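Side-chain contacts in tryptophane-5-halogenase (Microbispora sp. ATCC PTA-5024, PDB 5UAO), which chlorinates a tryptophan at its 5-position during biosynthesis of the lanthipeptide NAI-107, probably by way of reduced FAD: residues 38-43 and 342-347; 72-77 and 357-362; 80-85 and 172-177. All coordinates share one frame; numbering follows the deposited sequence.

In the fold
The three contacts run from the dinucleotide-binding end of the halogenase past the flavin to the packing behind it. Contact 1 grips the flavin-side phosphate and ribityl chain of FAD, and contact 2 holds the pyrimidine edge of the isoalloxazine; their centres lie about 13 Å apart, and the two contacts touch where I362 CD1 packs 3.9 Å from A40 CB. The centre of contact 3 is about 8 Å from that of contact 2; it shares helix 76-85 with it and is tied to it by a probable hydrogen bond between M176 N and E72 O (2.9 Å). It does not touch the cofactor: the side chain of M176 stays about 7 Å from FAD. The centres of contacts 1 and 3 are about 16 Å apart, and L43 packs on L82.

Contact 1 (38-43 and 342-347); sequences GTAGYL and MAVGNS. With FAD (flavin-adenine dinucleotide), chain E.
A40 turns its methyl group toward the bend at V344 and G345, where the chain leaves strand 341-343. Its CB lies 3.6 Å from V344 O and 4.2 Å from V344 CG1, the branch set anti to the backbone N (chi1 177°). The same methyl faces G345 CA at 4.0 Å; a side chain on G345 would run into both A40 and the phosphate, and its positive phi also favours glycine. Between the two segments sits the flavin-side phosphate of FAD. A40 N donates to O2P (3.1 Å) from the first turn of helix 39-51, while N346 N donates to O1P at 3.0 Å with an angle of 166°, so each segment supplies one amide to the same phosphate. The N346 carboxamide lays its flat side on C5' of the ribityl chain, and its two bonds to O4' are weak: ND2 donates (2.9 Å) and OD1 accepts from the same hydroxyl. G38 and G41 fit a Rossmann-type glycine-rich motif, consistent with the close approach of helix and phosphate. Helix 358-372 packs against both segments, I362 touching A40 and V344, while strand 227-230 borders 341-343 and helix 178-191 flanks T39 and L43.

Contact 2 (72-77 and 357-362); sequences EATVSY and SGLLMI. With FAD (flavin-adenine dinucleotide), chain E.
T74 and L359 make the tight end of this contact: methyl CG2 of T74 presses on CD2 of L359 at 3.5 Å, closer than usual for two carbons, with the two side chains slanting across each other. The T74 hydroxyl takes no part, being hydrogen-bonded to Y174 O, and its chi1 of 65° leaves CG2 beside the backbone N and facing the leucine. L359 is also wedged against the flavin, its CB and CD1 both lying close to FAD O2. Packing relaxes toward helix 76-85. V75 reaches L360 at about a right angle, CG2 coming to 4.0 Å from L360 CB, and farther along L360 CD1 approaches Y77 CD2 obliquely at 3.9 Å. Y77 is partly exposed, and its hydroxyl is bonded to Q367 on helix 358-372, so the looser end still has a polar tie to that helix. At the tight end, backbone groups read the pyrimidine edge of the isoalloxazine. A73 O accepts from FAD N3 at 2.7 Å (163°), A73 N donates to O4 at 3.2 Å, and L359 N donates to O2 at 2.7 Å. The packing is consistent with keeping the two backbones spaced to bind this edge together. The amide at O2, from the first turn of helix 358-372, would probably stabilise negative charge gathering near N1 and O2 when the flavin is reduced.

Contact 3 (80-85 and 172-177); sequences MFLHHY and FAYHMD
A mixed polar and apolar contact between side chains, built on H83 and Y174, joins helix 76-85 to the short strand 173-175 in the buried interior behind the flavin site. The backbones stay well apart, the CA atoms of L82 and Y174 being 10.6 Å from each other, and the side chains span the distance. H83 and Y174 reach out from opposite directions, and H83 NE2 and Y174 OH lie 2.7 Å apart in a nearly straight hydrogen bond (161°) that either could donate. The bond lies near the plane of both rings, which meet rim to rim with their planes at 81°. Chi1 of -65° places the Y174 ring beside its own backbone N, pointing its hydroxyl at the helix. Next along the same ring, L82 CD1 meets the edge of Y174 at CD2 (4.0 Å) and also lies 4.3 Å from M176 SD. F93 of helix 90-97 packs against H83, Y174, L82 and M176. A phenylalanine in place of Y174 would keep the ring beside L82 but would probably leave H83 NE2 without its buried polar partner and the imidazole less firmly held. With ND1 bonded to I88 O, H83 is gripped at both nitrogens, which fixes the rotation of its ring; since a carbonyl can only accept, ND1 probably carries a proton.

Contact 1 (38-43 and 342-347)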
loop_
_atom_site.group_PDB
_atom_site.type_symbol
_atom_site.label_atom_id
_atom_site.label_comp_id
_atom_site.label_asym_id
_atom_site.label_seq_id
_atom_site.Cartn_x
_atom_site.Cartn_y
_atom_site.Cartn_z
ATOM N N GLY A 38 15.521 -17.578 -21.866
ATOM C CA GLY A 38 14.777 -18.477 -20.985
ATOM C C GLY A 38 13.355 -17.942 -20.881
ATOM O O GLY A 38 12.901 -17.164 -21.729
ATOM N N THR A 39 12.645 -18.306 -19.838
ATOM C CA THR A 39 11.279 -17.830 -19.727
ATOM C C THR A 39 11.257 -16.314 -19.528
ATOM O O THR A 39 10.362 -15.646 -20.013
ATOM C CB THR A 39 10.513 -18.522 -18.576
ATOM O OG1 THR A 39 11.212 -18.283 -17.363
ATOM C CG2 THR A 39 10.415 -20.023 -18.764
ATOM N N ALA A 40 12.259 -15.725 -18.852
ATOM C CA ALA A 40 12.240 -14.283 -18.683
ATOM C C ALA A 40 12.294 -13.580 -20.041
ATOM O O ALA A 40 11.554 -12.620 -20.311
ATOM C CB ALA A 40 13.413 -13.832 -17.771
ATOM N N GLY A 41 13.172 -14.039 -20.913
ATOM C CA GLY A 41 13.400 -13.360 -22.169
ATOM C C GLY A 41 12.167 -13.502 -23.085
ATOM O O GLY A 41 11.700 -12.511 -23.664
ATOM N N TYR A 42 11.608 -14.704 -23.145
ATOM C CA TYR A 42 10.459 -14.936 -24.054
ATOM C C TYR A 42 9.206 -14.217 -23.575
ATOM O O TYR A 42 8.510 -13.591 -24.400
ATOM C CB TYR A 42 10.237 -16.426 -24.376
ATOM C CG TYR A 42 11.234 -16.888 -25.491
ATOM C CD1 TYR A 42 11.009 -16.561 -26.809
ATOM C CD2 TYR A 42 12.413 -17.542 -25.197
ATOM C CE1 TYR A 42 11.917 -16.886 -27.791
ATOM C CE2 TYR A 42 13.310 -17.902 -26.182
ATOM C CZ TYR A 42 13.036 -17.559 -27.497
ATOM O OH TYR A 42 13.881 -17.906 -28.516
ATOM N N LEU A 43 8.950 -14.237 -22.261
ATOM C CA LEU A 43 7.831 -13.517 -21.766
ATOM C C LEU A 43 7.966 -12.030 -21.983
ATOM O O LEU A 43 6.991 -11.360 -22.316
ATOM C CB LEU A 43 7.547 -13.851 -20.297
ATOM C CG LEU A 43 7.176 -15.303 -19.977
ATOM C CD1 LEU A 43 7.131 -15.444 -18.502
ATOM C CD2 LEU A 43 5.804 -15.737 -20.550
ATOM N N MET A 342 16.896 -2.439 -18.665
ATOM C CA MET A 342 16.127 -3.011 -17.546
ATOM C C MET A 342 16.407 -4.508 -17.431
ATOM O O MET A 342 16.466 -5.206 -18.404
ATOM C CB MET A 342 14.646 -2.776 -17.697
ATOM C CG MET A 342 13.943 -3.529 -16.526
ATOM S SD MET A 342 12.497 -2.719 -16.044
ATOM C CE MET A 342 11.723 -3.835 -14.845
ATOM N N ALA A 343 16.575 -4.998 -16.219
ATOM C CA ALA A 343 16.738 -6.421 -15.992
ATOM C C ALA A 343 15.434 -7.127 -15.556
ATOM O O ALA A 343 14.635 -6.614 -14.730
ATOM C CB ALA A 343 17.823 -6.662 -14.960
ATOM N N VAL A 344 15.239 -8.306 -16.123
ATOM C CA VAL A 344 14.071 -9.133 -15.839
ATOM C C VAL A 344 14.531 -10.521 -15.585
ATOM O O VAL A 344 15.318 -11.091 -16.380
ATOM C CB VAL A 344 13.033 -9.146 -17.027
ATOM C CG1 VAL A 344 11.863 -10.081 -16.736
ATOM C CG2 VAL A 344 12.530 -7.722 -17.384
ATOM N N GLY A 345 13.995 -11.110 -14.513
ATOM C CA GLY A 345 14.273 -12.497 -14.120
ATOM C C GLY A 345 15.505 -12.655 -13.216
ATOM O O GLY A 345 15.766 -11.814 -12.375
ATOM N N ASN A 346 16.275 -13.724 -13.380
ATOM C CA ASN A 346 17.359 -14.004 -12.464
ATOM C C ASN A 346 18.503 -12.988 -12.556
ATOM O O ASN A 346 19.296 -12.853 -11.622
ATOM C CB ASN A 346 17.969 -15.411 -12.709
ATOM C CG ASN A 346 17.028 -16.582 -12.374
ATOM O OD1 ASN A 346 15.894 -16.415 -11.872
ATOM N ND2 ASN A 346 17.503 -17.816 -12.714
ATOM N N SER A 347 18.628 -12.288 -13.660
ATOM C CA SER A 347 19.563 -11.178 -13.743
ATOM C C SER A 347 19.340 -10.092 -12.696
ATOM O O SER A 347 20.314 -9.425 -12.323
ATOM C CB SER A 347 19.512 -10.543 -15.134
ATOM O OG SER A 347 18.170 -10.173 -15.403
HETATM P PA FAD E . 17.930 -18.360 -17.578
HETATM O O1A FAD E . 16.851 -19.435 -17.713
HETATM O O2A FAD E . 19.232 -18.590 -16.789
HETATM O O5B FAD E . 18.270 -17.755 -19.029
HETATM C C5B FAD E . 19.399 -16.964 -19.342
HETATM C C4B FAD E . 19.433 -16.803 -20.851
HETATM O O4B FAD E . 20.452 -15.812 -21.004
HETATM C C3B FAD E . 19.852 -18.021 -21.700
HETATM O O3B FAD E . 19.042 -18.154 -22.974
HETATM C C2B FAD E . 21.319 -17.735 -22.035
HETATM O O2B FAD E . 21.821 -18.354 -23.289
HETATM C C1B FAD E . 21.292 -16.207 -22.093
HETATM N N9A FAD E . 22.654 -15.635 -21.964
HETATM C C8A FAD E . 23.425 -15.606 -20.837
HETATM N N7A FAD E . 24.602 -14.978 -21.113
HETATM C C5A FAD E . 24.572 -14.638 -22.426
HETATM C C6A FAD E . 25.522 -14.018 -23.342
HETATM N N6A FAD E . 26.741 -13.610 -22.879
HETATM N N1A FAD E . 25.126 -13.827 -24.592
HETATM C C2A FAD E . 23.914 -14.197 -25.051
HETATM N N3A FAD E . 23.016 -14.794 -24.265
HETATM C C4A FAD E . 23.303 -15.032 -22.971
HETATM N N1 FAD E . 10.208 -19.890 -10.681
HETATM C C2 FAD E . 8.863 -20.168 -10.589
HETATM O O2 FAD E . 8.000 -19.320 -10.983
HETATM N N3 FAD E . 8.419 -21.354 -10.092
HETATM C C4 FAD E . 9.243 -22.331 -9.663
HETATM O O4 FAD E . 8.726 -23.395 -9.199
HETATM C C4X FAD E . 10.721 -22.079 -9.747
HETATM N N5 FAD E . 11.656 -22.956 -9.288
HETATM C C5X FAD E . 12.986 -22.710 -9.369
HETATM C C6 FAD E . 13.883 -23.651 -8.881
HETATM C C7 FAD E . 15.247 -23.424 -8.913
HETATM C C7M FAD E . 16.249 -24.427 -8.421
HETATM C C8 FAD E . 15.763 -22.200 -9.521
HETATM C C8M FAD E . 17.260 -21.973 -9.562
HETATM C C9 FAD E . 14.871 -21.256 -9.999
HETATM C C9A FAD E . 13.486 -21.425 -9.942
HETATM N N10 FAD E . 12.555 -20.437 -10.418
HETATM C C10 FAD E . 11.166 -20.763 -10.302
HETATM C "C1'" FAD E . 12.895 -19.154 -11.107
HETATM C "C2'" FAD E . 12.611 -19.494 -12.648
HETATM O "O2'" FAD E . 13.374 -20.680 -12.828
HETATM C "C3'" FAD E . 13.137 -18.867 -13.989
HETATM O "O3'" FAD E . 13.059 -19.604 -15.266
HETATM C "C4'" FAD E . 14.634 -18.975 -13.992
HETATM O "O4'" FAD E . 15.126 -19.471 -12.710
HETATM C "C5'" FAD E . 15.133 -17.632 -14.527
HETATM O "O5'" FAD E . 14.861 -17.520 -15.894
HETATM P P FAD E . 15.881 -16.508 -16.677
HETATM O O1P FAD E . 16.058 -15.275 -15.900
HETATM O O2P FAD E . 15.210 -16.406 -18.041
HETATM O O3P FAD E . 17.347 -17.079 -16.742
#

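Contact 2 (72-77 and 357-362)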
loop_
_atom_site.group_PDB
_atom_site.type_symbol
_atom_site.label_atom_id
_atom_site.label_comp_id
_atom_site.label_asym_id
_atom_site.label_seq_id
_atom_site.Cartn_x
_atom_site.Cartn_y
_atom_site.Cartn_z
ATOM N N GLU A 72 8.933 -24.388 -12.608
ATOM C CA GLU A 72 7.730 -25.055 -13.122
ATOM C C GLU A 72 6.381 -24.775 -12.404
ATOM O O GLU A 72 5.329 -25.046 -12.990
ATOM C CB GLU A 72 7.971 -26.566 -13.213
ATOM C CG GLU A 72 9.037 -26.869 -14.281
ATOM C CD GLU A 72 9.321 -28.345 -14.530
ATOM O OE1 GLU A 72 9.138 -29.173 -13.634
ATOM O OE2 GLU A 72 9.769 -28.634 -15.621
ATOM N N ALA A 73 6.383 -24.229 -11.204
ATOM C CA ALA A 73 5.131 -23.970 -10.512
ATOM C C ALA A 73 4.863 -22.464 -10.512
ATOM O O ALA A 73 5.797 -21.688 -10.441
ATOM C CB ALA A 73 5.145 -24.486 -9.064
ATOM N N THR A 74 3.604 -22.065 -10.499
ATOM C CA THR A 74 3.283 -20.646 -10.503
ATOM C C THR A 74 2.203 -20.315 -9.491
ATOM O O THR A 74 1.793 -21.141 -8.652
ATOM C CB THR A 74 2.863 -20.149 -11.937
ATOM O OG1 THR A 74 1.644 -20.785 -12.348
ATOM C CG2 THR A 74 3.862 -20.572 -12.941
ATOM N N VAL A 75 1.739 -19.079 -9.552
ATOM C CA VAL A 75 0.639 -18.607 -8.690
ATOM C C VAL A 75 -0.550 -18.206 -9.587
ATOM O O VAL A 75 -0.396 -18.029 -10.813
ATOM C CB VAL A 75 1.066 -17.408 -7.797
ATOM C CG1 VAL A 75 2.167 -17.758 -6.839
ATOM C CG2 VAL A 75 1.421 -16.180 -8.624
ATOM N N SER A 76 -1.690 -17.951 -8.951
ATOM C CA SER A 76 -2.930 -17.749 -9.647
ATOM C C SER A 76 -2.870 -16.584 -10.637
ATOM O O SER A 76 -3.371 -16.681 -11.798
ATOM C CB SER A 76 -4.088 -17.657 -8.644
ATOM O OG SER A 76 -3.886 -16.470 -7.947
ATOM N N TYR A 77 -2.161 -15.528 -10.296
ATOM C CA TYR A 77 -2.017 -14.364 -11.197
ATOM C C TYR A 77 -1.460 -14.685 -12.568
ATOM O O TYR A 77 -1.784 -14.068 -13.614
ATOM C CB TYR A 77 -1.106 -13.347 -10.515
ATOM C CG TYR A 77 -0.983 -12.061 -11.248
ATOM C CD1 TYR A 77 -2.023 -11.137 -11.182
ATOM C CD2 TYR A 77 0.148 -11.745 -12.008
ATOM C CE1 TYR A 77 -1.962 -9.915 -11.832
ATOM C CE2 TYR A 77 0.210 -10.525 -12.698
ATOM C CZ TYR A 77 -0.864 -9.621 -12.608
ATOM O OH TYR A 77 -0.905 -8.399 -13.226
ATOM N N SER A 357 7.471 -17.686 -6.494
ATOM C CA SER A 357 7.364 -16.307 -6.837
ATOM C C SER A 357 8.168 -15.939 -8.093
ATOM O O SER A 357 8.068 -14.832 -8.538
ATOM C CB SER A 357 7.940 -15.502 -5.677
ATOM O OG SER A 357 9.137 -16.092 -5.266
ATOM N N GLY A 358 9.004 -16.825 -8.644
ATOM C CA GLY A 358 9.896 -16.455 -9.766
ATOM C C GLY A 358 9.175 -15.868 -10.974
ATOM O O GLY A 358 9.468 -14.731 -11.388
ATOM N N LEU A 359 8.235 -16.637 -11.517
ATOM C CA LEU A 359 7.430 -16.253 -12.681
ATOM C C LEU A 359 6.524 -15.038 -12.379
ATOM O O LEU A 359 6.323 -14.148 -13.223
ATOM C CB LEU A 359 6.609 -17.415 -13.205
ATOM C CG LEU A 359 7.239 -18.180 -14.411
ATOM C CD1 LEU A 359 8.686 -18.326 -14.291
ATOM C CD2 LEU A 359 6.677 -19.560 -14.669
ATOM N N LEU A 360 5.997 -15.002 -11.179
ATOM C CA LEU A 360 5.236 -13.852 -10.745
ATOM C C LEU A 360 6.041 -12.606 -10.842
ATOM O O LEU A 360 5.561 -11.576 -11.286
ATOM C CB LEU A 360 4.799 -14.048 -9.278
ATOM C CG LEU A 360 4.145 -12.852 -8.562
ATOM C CD1 LEU A 360 2.857 -12.386 -9.236
ATOM C CD2 LEU A 360 3.815 -13.183 -7.136
ATOM N N MET A 361 7.265 -12.635 -10.324
ATOM C CA MET A 361 8.102 -11.453 -10.354
ATOM C C MET A 361 8.633 -11.064 -11.728
ATOM O O MET A 361 8.959 -9.863 -11.970
ATOM C CB MET A 361 9.220 -11.605 -9.334
ATOM C CG MET A 361 8.707 -11.487 -7.913
ATOM S SD MET A 361 7.474 -10.171 -7.527
ATOM C CE MET A 361 8.415 -8.668 -7.889
ATOM N N ILE A 362 8.802 -12.068 -12.583
ATOM C CA ILE A 362 9.115 -11.828 -13.971
ATOM C C ILE A 362 7.922 -11.066 -14.530
ATOM O O ILE A 362 8.087 -10.006 -15.154
ATOM C CB ILE A 362 9.390 -13.099 -14.768
ATOM C CG1 ILE A 362 10.829 -13.546 -14.495
ATOM C CG2 ILE A 362 9.183 -12.864 -16.267
ATOM C CD1 ILE A 362 11.155 -14.978 -14.818
HETATM P PA FAD E . 17.930 -18.360 -17.578
HETATM O O1A FAD E . 16.851 -19.435 -17.713
HETATM O O2A FAD E . 19.232 -18.590 -16.789
HETATM O O5B FAD E . 18.270 -17.755 -19.029
HETATM C C5B FAD E . 19.399 -16.964 -19.342
HETATM C C4B FAD E . 19.433 -16.803 -20.851
HETATM O O4B FAD E . 20.452 -15.812 -21.004
HETATM C C3B FAD E . 19.852 -18.021 -21.700
HETATM O O3B FAD E . 19.042 -18.154 -22.974
HETATM C C2B FAD E . 21.319 -17.735 -22.035
HETATM O O2B FAD E . 21.821 -18.354 -23.289
HETATM C C1B FAD E . 21.292 -16.207 -22.093
HETATM N N9A FAD E . 22.654 -15.635 -21.964
HETATM C C8A FAD E . 23.425 -15.606 -20.837
HETATM N N7A FAD E . 24.602 -14.978 -21.113
HETATM C C5A FAD E . 24.572 -14.638 -22.426
HETATM C C6A FAD E . 25.522 -14.018 -23.342
HETATM N N6A FAD E . 26.741 -13.610 -22.879
HETATM N N1A FAD E . 25.126 -13.827 -24.592
HETATM C C2A FAD E . 23.914 -14.197 -25.051
HETATM N N3A FAD E . 23.016 -14.794 -24.265
HETATM C C4A FAD E . 23.303 -15.032 -22.971
HETATM N N1 FAD E . 10.208 -19.890 -10.681
HETATM C C2 FAD E . 8.863 -20.168 -10.589
HETATM O O2 FAD E . 8.000 -19.320 -10.983
HETATM N N3 FAD E . 8.419 -21.354 -10.092
HETATM C C4 FAD E . 9.243 -22.331 -9.663
HETATM O O4 FAD E . 8.726 -23.395 -9.199
HETATM C C4X FAD E . 10.721 -22.079 -9.747
HETATM N N5 FAD E . 11.656 -22.956 -9.288
HETATM C C5X FAD E . 12.986 -22.710 -9.369
HETATM C C6 FAD E . 13.883 -23.651 -8.881
HETATM C C7 FAD E . 15.247 -23.424 -8.913
HETATM C C7M FAD E . 16.249 -24.427 -8.421
HETATM C C8 FAD E . 15.763 -22.200 -9.521
HETATM C C8M FAD E . 17.260 -21.973 -9.562
HETATM C C9 FAD E . 14.871 -21.256 -9.999
HETATM C C9A FAD E . 13.486 -21.425 -9.942
HETATM N N10 FAD E . 12.555 -20.437 -10.418
HETATM C C10 FAD E . 11.166 -20.763 -10.302
HETATM C "C1'" FAD E . 12.895 -19.154 -11.107
HETATM C "C2'" FAD E . 12.611 -19.494 -12.648
HETATM O "O2'" FAD E . 13.374 -20.680 -12.828
HETATM C "C3'" FAD E . 13.137 -18.867 -13.989
HETATM O "O3'" FAD E . 13.059 -19.604 -15.266
HETATM C "C4'" FAD E . 14.634 -18.975 -13.992
HETATM O "O4'" FAD E . 15.126 -19.471 -12.710
HETATM C "C5'" FAD E . 15.133 -17.632 -14.527
HETATM O "O5'" FAD E . 14.861 -17.520 -15.894
HETATM P P FAD E . 15.881 -16.508 -16.677
HETATM O O1P FAD E . 16.058 -15.275 -15.900
HETATM O O2P FAD E . 15.210 -16.406 -18.041
HETATM O O3P FAD E . 17.347 -17.079 -16.742
#

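Contact 3 (80-85 and 172-177)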
loop_
_atom_site.group_PDB
_atom_site.type_symbol
_atom_site.label_atom_id
_atom_site.label_comp_id
_atom_site.label_asym_id
_atom_site.label_seq_id
_atom_site.Cartn_x
_atom_site.Cartn_y
_atom_site.Cartn_z
ATOM N N MET A 80 -3.895 -15.343 -15.499
ATOM C CA MET A 80 -4.298 -14.124 -16.165
ATOM C C MET A 80 -3.266 -13.456 -17.014
ATOM O O MET A 80 -3.565 -12.963 -18.130
ATOM C CB MET A 80 -4.891 -13.146 -15.169
ATOM C CG MET A 80 -6.203 -13.625 -14.588
ATOM S SD MET A 80 -6.984 -12.346 -13.584
ATOM C CE MET A 80 -5.936 -12.456 -12.151
ATOM N N PHE A 81 -2.043 -13.365 -16.509
ATOM C CA PHE A 81 -0.951 -12.845 -17.316
ATOM C C PHE A 81 -0.766 -13.574 -18.639
ATOM O O PHE A 81 -0.743 -12.966 -19.724
ATOM C CB PHE A 81 0.350 -12.862 -16.472
ATOM C CG PHE A 81 1.514 -12.243 -17.160
ATOM C CD1 PHE A 81 1.757 -10.904 -17.069
ATOM C CD2 PHE A 81 2.395 -13.031 -17.843
ATOM C CE1 PHE A 81 2.835 -10.338 -17.760
ATOM C CE2 PHE A 81 3.450 -12.491 -18.522
ATOM C CZ PHE A 81 3.688 -11.139 -18.463
ATOM N N LEU A 82 -0.725 -14.896 -18.581
ATOM C CA LEU A 82 -0.522 -15.648 -19.789
ATOM C C LEU A 82 -1.657 -15.397 -20.773
ATOM O O LEU A 82 -1.409 -15.106 -21.957
ATOM C CB LEU A 82 -0.357 -17.164 -19.525
ATOM C CG LEU A 82 0.918 -17.569 -18.737
ATOM C CD1 LEU A 82 0.777 -18.988 -18.199
ATOM C CD2 LEU A 82 2.194 -17.400 -19.568
ATOM N N HIS A 83 -2.893 -15.561 -20.314
ATOM C CA HIS A 83 -3.964 -15.571 -21.234
ATOM C C HIS A 83 -4.461 -14.143 -21.628
ATOM O O HIS A 83 -4.832 -13.931 -22.803
ATOM C CB HIS A 83 -5.089 -16.469 -20.785
ATOM C CG HIS A 83 -4.684 -17.911 -20.581
ATOM N ND1 HIS A 83 -4.047 -18.656 -21.547
ATOM C CD2 HIS A 83 -4.767 -18.699 -19.479
ATOM C CE1 HIS A 83 -3.761 -19.860 -21.051
ATOM N NE2 HIS A 83 -4.220 -19.920 -19.806
ATOM N N HIS A 84 -4.523 -13.224 -20.678
ATOM C CA HIS A 84 -5.058 -11.911 -20.918
ATOM C C HIS A 84 -3.944 -11.002 -21.422
ATOM O O HIS A 84 -4.050 -10.467 -22.504
ATOM C CB HIS A 84 -5.742 -11.310 -19.714
ATOM C CG HIS A 84 -7.076 -11.905 -19.409
ATOM N ND1 HIS A 84 -8.123 -11.876 -20.301
ATOM C CD2 HIS A 84 -7.540 -12.554 -18.306
ATOM C CE1 HIS A 84 -9.178 -12.478 -19.769
ATOM N NE2 HIS A 84 -8.857 -12.882 -18.554
ATOM N N TYR A 85 -2.847 -10.882 -20.693
ATOM C CA TYR A 85 -1.847 -9.911 -21.042
ATOM C C TYR A 85 -1.125 -10.327 -22.288
ATOM O O TYR A 85 -0.889 -9.483 -23.195
ATOM C CB TYR A 85 -0.845 -9.754 -19.922
ATOM C CG TYR A 85 -0.003 -8.507 -19.982
ATOM C CD1 TYR A 85 -0.518 -7.283 -19.535
ATOM C CD2 TYR A 85 1.332 -8.566 -20.343
ATOM C CE1 TYR A 85 0.270 -6.141 -19.505
ATOM C CE2 TYR A 85 2.125 -7.452 -20.339
ATOM C CZ TYR A 85 1.588 -6.244 -19.948
ATOM O OH TYR A 85 2.374 -5.154 -19.963
ATOM N N PHE A 172 -6.518 -20.563 -8.868
ATOM C CA PHE A 172 -5.596 -21.720 -9.000
ATOM C C PHE A 172 -4.515 -21.345 -9.992
ATOM O O PHE A 172 -4.628 -20.356 -10.758
ATOM C CB PHE A 172 -6.356 -23.009 -9.450
ATOM C CG PHE A 172 -6.806 -22.936 -10.924
ATOM C CD1 PHE A 172 -8.004 -22.296 -11.278
ATOM C CD2 PHE A 172 -5.976 -23.404 -11.929
ATOM C CE1 PHE A 172 -8.359 -22.153 -12.616
ATOM C CE2 PHE A 172 -6.331 -23.306 -13.278
ATOM C CZ PHE A 172 -7.542 -22.678 -13.617
ATOM N N ALA A 173 -3.469 -22.173 -10.053
ATOM C CA ALA A 173 -2.307 -21.888 -10.879
ATOM C C ALA A 173 -1.924 -23.127 -11.651
ATOM O O ALA A 173 -2.626 -24.159 -11.613
ATOM C CB ALA A 173 -1.164 -21.423 -10.022
ATOM N N TYR A 174 -0.890 -22.974 -12.468
ATOM C CA TYR A 174 -0.421 -24.058 -13.277
ATOM C C TYR A 174 0.883 -24.629 -12.743
ATOM O O TYR A 174 1.770 -23.913 -12.214
ATOM C CB TYR A 174 -0.131 -23.592 -14.684
ATOM C CG TYR A 174 -1.330 -23.094 -15.510
ATOM C CD1 TYR A 174 -2.527 -23.790 -15.536
ATOM C CD2 TYR A 174 -1.198 -21.984 -16.349
ATOM C CE1 TYR A 174 -3.593 -23.337 -16.298
ATOM C CE2 TYR A 174 -2.259 -21.556 -17.173
ATOM C CZ TYR A 174 -3.459 -22.240 -17.122
ATOM O OH TYR A 174 -4.521 -21.828 -17.936
ATOM N N HIS A 175 1.060 -25.897 -13.022
ATOM C CA HIS A 175 2.413 -26.493 -13.108
ATOM C C HIS A 175 2.691 -26.773 -14.593
ATOM O O HIS A 175 1.814 -27.314 -15.336
ATOM C CB HIS A 175 2.501 -27.825 -12.368
ATOM C CG HIS A 175 2.132 -27.804 -10.928
ATOM N ND1 HIS A 175 1.105 -28.578 -10.425
ATOM C CD2 HIS A 175 2.715 -27.229 -9.847
ATOM C CE1 HIS A 175 1.017 -28.405 -9.118
ATOM N NE2 HIS A 175 2.005 -27.618 -8.743
ATOM N N MET A 176 3.884 -26.394 -15.044
ATOM C CA MET A 176 4.260 -26.404 -16.477
ATOM C C MET A 176 5.670 -26.977 -16.668
ATOM O O MET A 176 6.659 -26.449 -16.119
ATOM C CB MET A 176 4.214 -24.995 -17.071
ATOM C CG MET A 176 2.885 -24.293 -16.894
ATOM S SD MET A 176 2.979 -22.528 -17.226
ATOM C CE MET A 176 4.002 -21.996 -15.869
ATOM N N ASP A 177 5.755 -28.063 -17.416
ATOM C CA ASP A 177 7.014 -28.589 -17.870
ATOM C C ASP A 177 7.812 -27.533 -18.565
ATOM O O ASP A 177 7.357 -26.919 -19.529
ATOM C CB ASP A 177 6.772 -29.752 -18.836
ATOM C CG ASP A 177 8.046 -30.349 -19.335
ATOM O OD1 ASP A 177 8.549 -31.194 -18.577
ATOM O OD2 ASP A 177 8.543 -29.982 -20.448
#